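Local coordinates for protein chitinase A (Cycas revoluta, PDB 4MNK) that probably hydrolyses chitin as a class V chitinase of glycosyl hydrolase family 18, and holds N-acetylglucosamine oligosaccharide in this crystal structure, at residues 87-90 with 95-98; 130-135 with 177-182. All blocks are in the same frame, centred on the assembly; numbering follows the deposited sequence.

Contact 1 (87-90 with 95-98); sequences AKLN and ARQR
L89 lays its CD1 methyl against the backbone carbonyl of A95, with CD1 3.3 Å from A95 O, and on to the methyl of the same residue, L89 CD1 to A95 CB being 3.8 Å. Its CG is anti to the backbone N (chi1 165°), which carries the isobutyl group across to the second helix although the CB leaves at an angle to it. F43, from a loop, touches the side chains of both L89 and A95. In the TIM barrel of this family, helices 80-90 and 93-110 lie in the outer layer between strands 70-77 and 114-119, and the contact spans the short turn joining them. D92 in that turn accepts a hydrogen bond from A95 N. R96 reaches back in the other direction: its CG passes 3.5 Å from L89 O, and a bend at chi3 (-51°) swings the guanidinium round to N90. Two partners limit rotation of this buried group. One is E137 on helix 125-149, whose carboxylate makes a salt bridge with R96 NE and probably balances the charge. The other is the carbonyl of N90, which meets the guanidinium at its edge, slightly tilted from the plane. There R96 NH1 donates to N90 O at 2.9 Å, a somewhat bent bond (146° at the hydrogen) whose donor stands above the carbonyl plane and away from the lone-pair directions.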
loop_
_atom_site.group_PDB
_atom_site.type_symbol
_atom_site.label_atom_id
_atom_site.label_comp_id
_atom_site.label_asym_id
_atom_site.label_seq_id
_atom_site.Cartn_x
_atom_site.Cartn_y
_atom_site.Cartn_z
ATOM N N ALA A 87 -5.613 4.397 -17.868
ATOM C CA ALA A 87 -5.667 3.779 -19.192
ATOM C C ALA A 87 -5.898 4.822 -20.288
ATOM O O ALA A 87 -5.268 4.765 -21.346
ATOM C CB ALA A 87 -6.730 2.691 -19.236
ATOM N N LYS A 88 -6.783 5.784 -20.028
ATOM C CA LYS A 88 -7.024 6.884 -20.968
ATOM C C LYS A 88 -5.789 7.770 -21.100
ATOM O O LYS A 88 -5.362 8.102 -22.210
ATOM C CB LYS A 88 -8.221 7.729 -20.529
ATOM C CG LYS A 88 -9.573 7.078 -20.779
ATOM C CD LYS A 88 -10.731 8.014 -20.453
ATOM C CE LYS A 88 -10.944 8.152 -18.952
ATOM N NZ LYS A 88 -12.114 9.016 -18.629
ATOM N N LEU A 89 -5.222 8.140 -19.954
ATOM C CA LEU A 89 -4.027 8.972 -19.889
ATOM C C LEU A 89 -2.863 8.393 -20.683
ATOM O O LEU A 89 -2.264 9.078 -21.513
ATOM C CB LEU A 89 -3.602 9.145 -18.428
ATOM C CG LEU A 89 -2.198 9.684 -18.144
ATOM C CD1 LEU A 89 -2.029 11.103 -18.648
ATOM C CD2 LEU A 89 -1.912 9.598 -16.660
ATOM N N ASN A 90 -2.546 7.129 -20.419
ATOM C CA ASN A 90 -1.290 6.557 -20.886
ATOM C C ASN A 90 -1.226 6.346 -22.398
ATOM O O ASN A 90 -0.141 6.222 -22.962
ATOM C CB ASN A 90 -0.968 5.269 -20.124
ATOM C CG ASN A 90 -0.737 5.509 -18.639
ATOM O OD1 ASN A 90 -0.472 6.635 -18.212
ATOM N ND2 ASN A 90 -0.834 4.447 -17.846
ATOM N N ALA A 95 -1.484 14.093 -23.143
ATOM C CA ALA A 95 -1.989 13.922 -21.783
ATOM C C ALA A 95 -0.876 13.496 -20.821
ATOM O O ALA A 95 -0.792 14.011 -19.704
ATOM C CB ALA A 95 -3.138 12.924 -21.757
ATOM N N ARG A 96 -0.017 12.574 -21.261
ATOM C CA ARG A 96 1.116 12.128 -20.442
ATOM C C ARG A 96 2.031 13.297 -20.092
ATOM O O ARG A 96 2.509 13.398 -18.963
ATOM C CB ARG A 96 1.913 11.019 -21.137
ATOM C CG ARG A 96 1.148 9.710 -21.329
ATOM C CD ARG A 96 2.088 8.536 -21.579
ATOM N NE ARG A 96 3.046 8.807 -22.650
ATOM C CZ ARG A 96 2.866 8.488 -23.929
ATOM N NH1 ARG A 96 1.760 7.870 -24.329
ATOM N NH2 ARG A 96 3.805 8.789 -24.816
ATOM N N GLN A 97 2.261 14.183 -21.058
ATOM C CA GLN A 97 3.087 15.372 -20.838
ATOM C C GLN A 97 2.477 16.283 -19.767
ATOM O O GLN A 97 3.185 16.764 -18.879
ATOM C CB GLN A 97 3.294 16.130 -22.155
ATOM C CG GLN A 97 4.406 17.179 -22.131
ATOM C CD GLN A 97 4.822 17.636 -23.524
ATOM O OE1 GLN A 97 4.203 17.273 -24.528
ATOM N NE2 GLN A 97 5.882 18.437 -23.589
ATOM N N ARG A 98 1.165 16.503 -19.848
ATOM C CA ARG A 98 0.457 17.331 -18.872
ATOM C C ARG A 98 0.499 16.704 -17.478
ATOM O O ARG A 98 0.702 17.408 -16.487
ATOM C CB ARG A 98 -0.990 17.591 -19.308
ATOM C CG ARG A 98 -1.116 18.358 -20.626
ATOM C CD ARG A 98 -2.522 18.891 -20.857
ATOM N NE ARG A 98 -3.527 17.829 -20.928
ATOM C CZ ARG A 98 -3.842 17.149 -22.027
ATOM N NH1 ARG A 98 -3.227 17.399 -23.177
ATOM N NH2 ARG A 98 -4.776 16.209 -21.975
#

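Contact 2 (130-135 with 177-182); sequences NFVKLV and VQFIAA
F179 drives its ring from helix 177-183 into the flank of helix 125-149, where V132 and V135, one turn apart, receive it. The phenyl group crosses both valines obliquely, and its leading atom, F179 CZ, comes to 3.3 Å from V132 O, so that the ring tip presses on the backbone itself. With chi1 at 173° the ring extends outward from its helix, far enough to bridge backbones that stay well apart, with V132 CA and F179 CA 8.3 Å from each other. V132 comes over one face of the ring with its CG2 methyl, while its CG1 packs on F179 CE1 at 3.6 Å. V135 approaches differently: its CB lies in the ring plane at the edge, and V135 CG1 meets F179 CE2 at 3.7 Å. This is the tight part, and it is wholly apolar apart from the carbonyl. Burial is uneven across it, for V135 is buried, whereas V132 and F179, closely packed as they are, remain partly open to solvent. V135 CG2 turns away to lie over the rim of one face of the F131 ring, 3.7 Å above its plane. An acetate ion, probably from the crystallisation liquor, sits beside V135. Further inward, F131 and I180 both rest on E158 of strand 155-161, and F131 packs edge-to-face with Y119, which in sequence stands between D118 and E120, two residues that contact the bound glycan, so the two helices lean side by side on the barrel wall.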
loop_
_atom_site.group_PDB
_atom_site.type_symbol
_atom_site.label_atom_id
_atom_site.label_comp_id
_atom_site.label_asym_id
_atom_site.label_seq_id
_atom_site.Cartn_x
_atom_site.Cartn_y
_atom_site.Cartn_z
ATOM N N ASN A 130 1.913 1.145 -22.321
ATOM C CA ASN A 130 1.641 2.573 -22.212
ATOM C C ASN A 130 2.048 3.155 -20.859
ATOM O O ASN A 130 2.459 4.314 -20.776
ATOM C CB ASN A 130 0.179 2.874 -22.537
ATOM C CG ASN A 130 -0.155 2.649 -24.008
ATOM O OD1 ASN A 130 0.733 2.484 -24.850
ATOM N ND2 ASN A 130 -1.443 2.653 -24.323
ATOM N N PHE A 131 1.937 2.346 -19.805
ATOM C CA PHE A 131 2.397 2.738 -18.470
ATOM C C PHE A 131 3.914 2.924 -18.463
ATOM O O PHE A 131 4.422 3.863 -17.852
ATOM C CB PHE A 131 1.957 1.699 -17.433
ATOM C CG PHE A 131 2.145 2.125 -15.993
ATOM C CD1 PHE A 131 2.607 1.207 -15.057
ATOM C CD2 PHE A 131 1.840 3.417 -15.565
ATOM C CE1 PHE A 131 2.769 1.563 -13.717
ATOM C CE2 PHE A 131 2.005 3.784 -14.224
ATOM C CZ PHE A 131 2.470 2.851 -13.303
ATOM N N VAL A 132 4.624 2.038 -19.162
ATOM C CA VAL A 132 6.068 2.173 -19.377
ATOM C C VAL A 132 6.415 3.547 -19.972
ATOM O O VAL A 132 7.360 4.195 -19.521
ATOM C CB VAL A 132 6.619 1.011 -20.259
ATOM C CG1 VAL A 132 7.963 1.364 -20.900
ATOM C CG2 VAL A 132 6.731 -0.269 -19.443
ATOM N N LYS A 133 5.643 3.990 -20.966
ATOM C CA LYS A 133 5.850 5.306 -21.579
ATOM C C LYS A 133 5.700 6.419 -20.543
ATOM O O LYS A 133 6.559 7.289 -20.442
ATOM C CB LYS A 133 4.882 5.536 -22.743
ATOM C CG LYS A 133 5.053 4.583 -23.921
ATOM C CD LYS A 133 4.010 4.854 -24.997
ATOM C CE LYS A 133 3.943 3.727 -26.011
ATOM N NZ LYS A 133 2.895 3.984 -27.040
ATOM N N LEU A 134 4.617 6.375 -19.767
ATOM C CA LEU A 134 4.374 7.381 -18.732
ATOM C C LEU A 134 5.516 7.446 -17.722
ATOM O O LEU A 134 6.043 8.524 -17.436
ATOM C CB LEU A 134 3.053 7.116 -17.998
ATOM C CG LEU A 134 2.670 8.161 -16.940
ATOM C CD1 LEU A 134 2.045 9.391 -17.596
ATOM C CD2 LEU A 134 1.735 7.565 -15.892
ATOM N N VAL A 135 5.889 6.287 -17.187
ATOM C CA VAL A 135 6.894 6.220 -16.132
ATOM C C VAL A 135 8.280 6.634 -16.637
ATOM O O VAL A 135 9.017 7.332 -15.937
ATOM C CB VAL A 135 6.911 4.831 -15.448
ATOM C CG1 VAL A 135 8.046 4.725 -14.442
ATOM C CG2 VAL A 135 5.581 4.573 -14.748
ATOM N N VAL A 177 11.053 -5.548 -14.310
ATOM C CA VAL A 177 11.796 -5.247 -13.080
ATOM C C VAL A 177 13.057 -4.407 -13.278
ATOM O O VAL A 177 13.376 -3.576 -12.433
ATOM C CB VAL A 177 12.099 -6.509 -12.217
ATOM C CG1 VAL A 177 10.806 -7.205 -11.823
ATOM C CG2 VAL A 177 13.042 -7.469 -12.932
ATOM N N GLN A 178 13.765 -4.621 -14.387
ATOM C CA GLN A 178 14.966 -3.841 -14.680
ATOM C C GLN A 178 14.595 -2.382 -14.962
ATOM O O GLN A 178 15.239 -1.459 -14.457
ATOM C CB GLN A 178 15.730 -4.451 -15.856
ATOM C CG GLN A 178 17.076 -3.804 -16.127
ATOM C CD GLN A 178 17.633 -4.199 -17.474
ATOM O OE1 GLN A 178 17.071 -3.862 -18.516
ATOM N NE2 GLN A 178 18.741 -4.926 -17.460
ATOM N N PHE A 179 13.549 -2.194 -15.765
ATOM C CA PHE A 179 12.964 -0.881 -16.032
ATOM C C PHE A 179 12.612 -0.162 -14.726
ATOM O O PHE A 179 12.999 0.992 -14.512
ATOM C CB PHE A 179 11.711 -1.049 -16.904
ATOM C CG PHE A 179 10.923 0.217 -17.107
ATOM C CD1 PHE A 179 11.122 0.994 -18.241
ATOM C CD2 PHE A 179 9.967 0.624 -16.176
ATOM C CE1 PHE A 179 10.396 2.165 -18.437
ATOM C CE2 PHE A 179 9.239 1.794 -16.367
ATOM C CZ PHE A 179 9.454 2.563 -17.499
ATOM N N ILE A 180 11.883 -0.862 -13.860
ATOM C CA ILE A 180 11.441 -0.315 -12.581
ATOM C C ILE A 180 12.626 0.048 -11.679
ATOM O O ILE A 180 12.657 1.133 -11.093
ATOM C CB ILE A 180 10.481 -1.292 -11.860
ATOM C CG1 ILE A 180 9.126 -1.336 -12.574
ATOM C CG2 ILE A 180 10.306 -0.902 -10.400
ATOM C CD1 ILE A 180 8.213 -2.465 -12.120
ATOM N N ALA A 181 13.605 -0.851 -11.578
ATOM C CA ALA A 181 14.782 -0.608 -10.741
ATOM C C ALA A 181 15.584 0.619 -11.189
ATOM O O ALA A 181 16.161 1.327 -10.364
ATOM C CB ALA A 181 15.670 -1.839 -10.695
ATOM N N ALA A 182 15.603 0.871 -12.494
ATOM C CA ALA A 182 16.327 2.017 -13.034
ATOM C C ALA A 182 15.573 3.332 -12.840
ATOM O O ALA A 182 16.187 4.370 -12.582
ATOM C CB ALA A 182 16.644 1.796 -14.499
#

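Helix 125-149 connects the two contacts, whose centres are 15 Å apart. The touching residues of contact 1 are all buried, and it joins helices close in sequence, whereas contact 2 brings together segments some forty residues apart in the chain and is only partly buried. Their chemistry differs accordingly: contact 1 combines apolar packing with a charged arginine bonded to a main-chain carbonyl, while contact 2 relies on one aromatic ring with a valine over one face and another at its edge. N90 joins them, its side chain packing on F131 and L134 (N90 OD1 to L134 CD2 3.3 Å), and R96 lies alongside K133. Both belong to the helical outer layer of the barrel, on one side of the chain's centre.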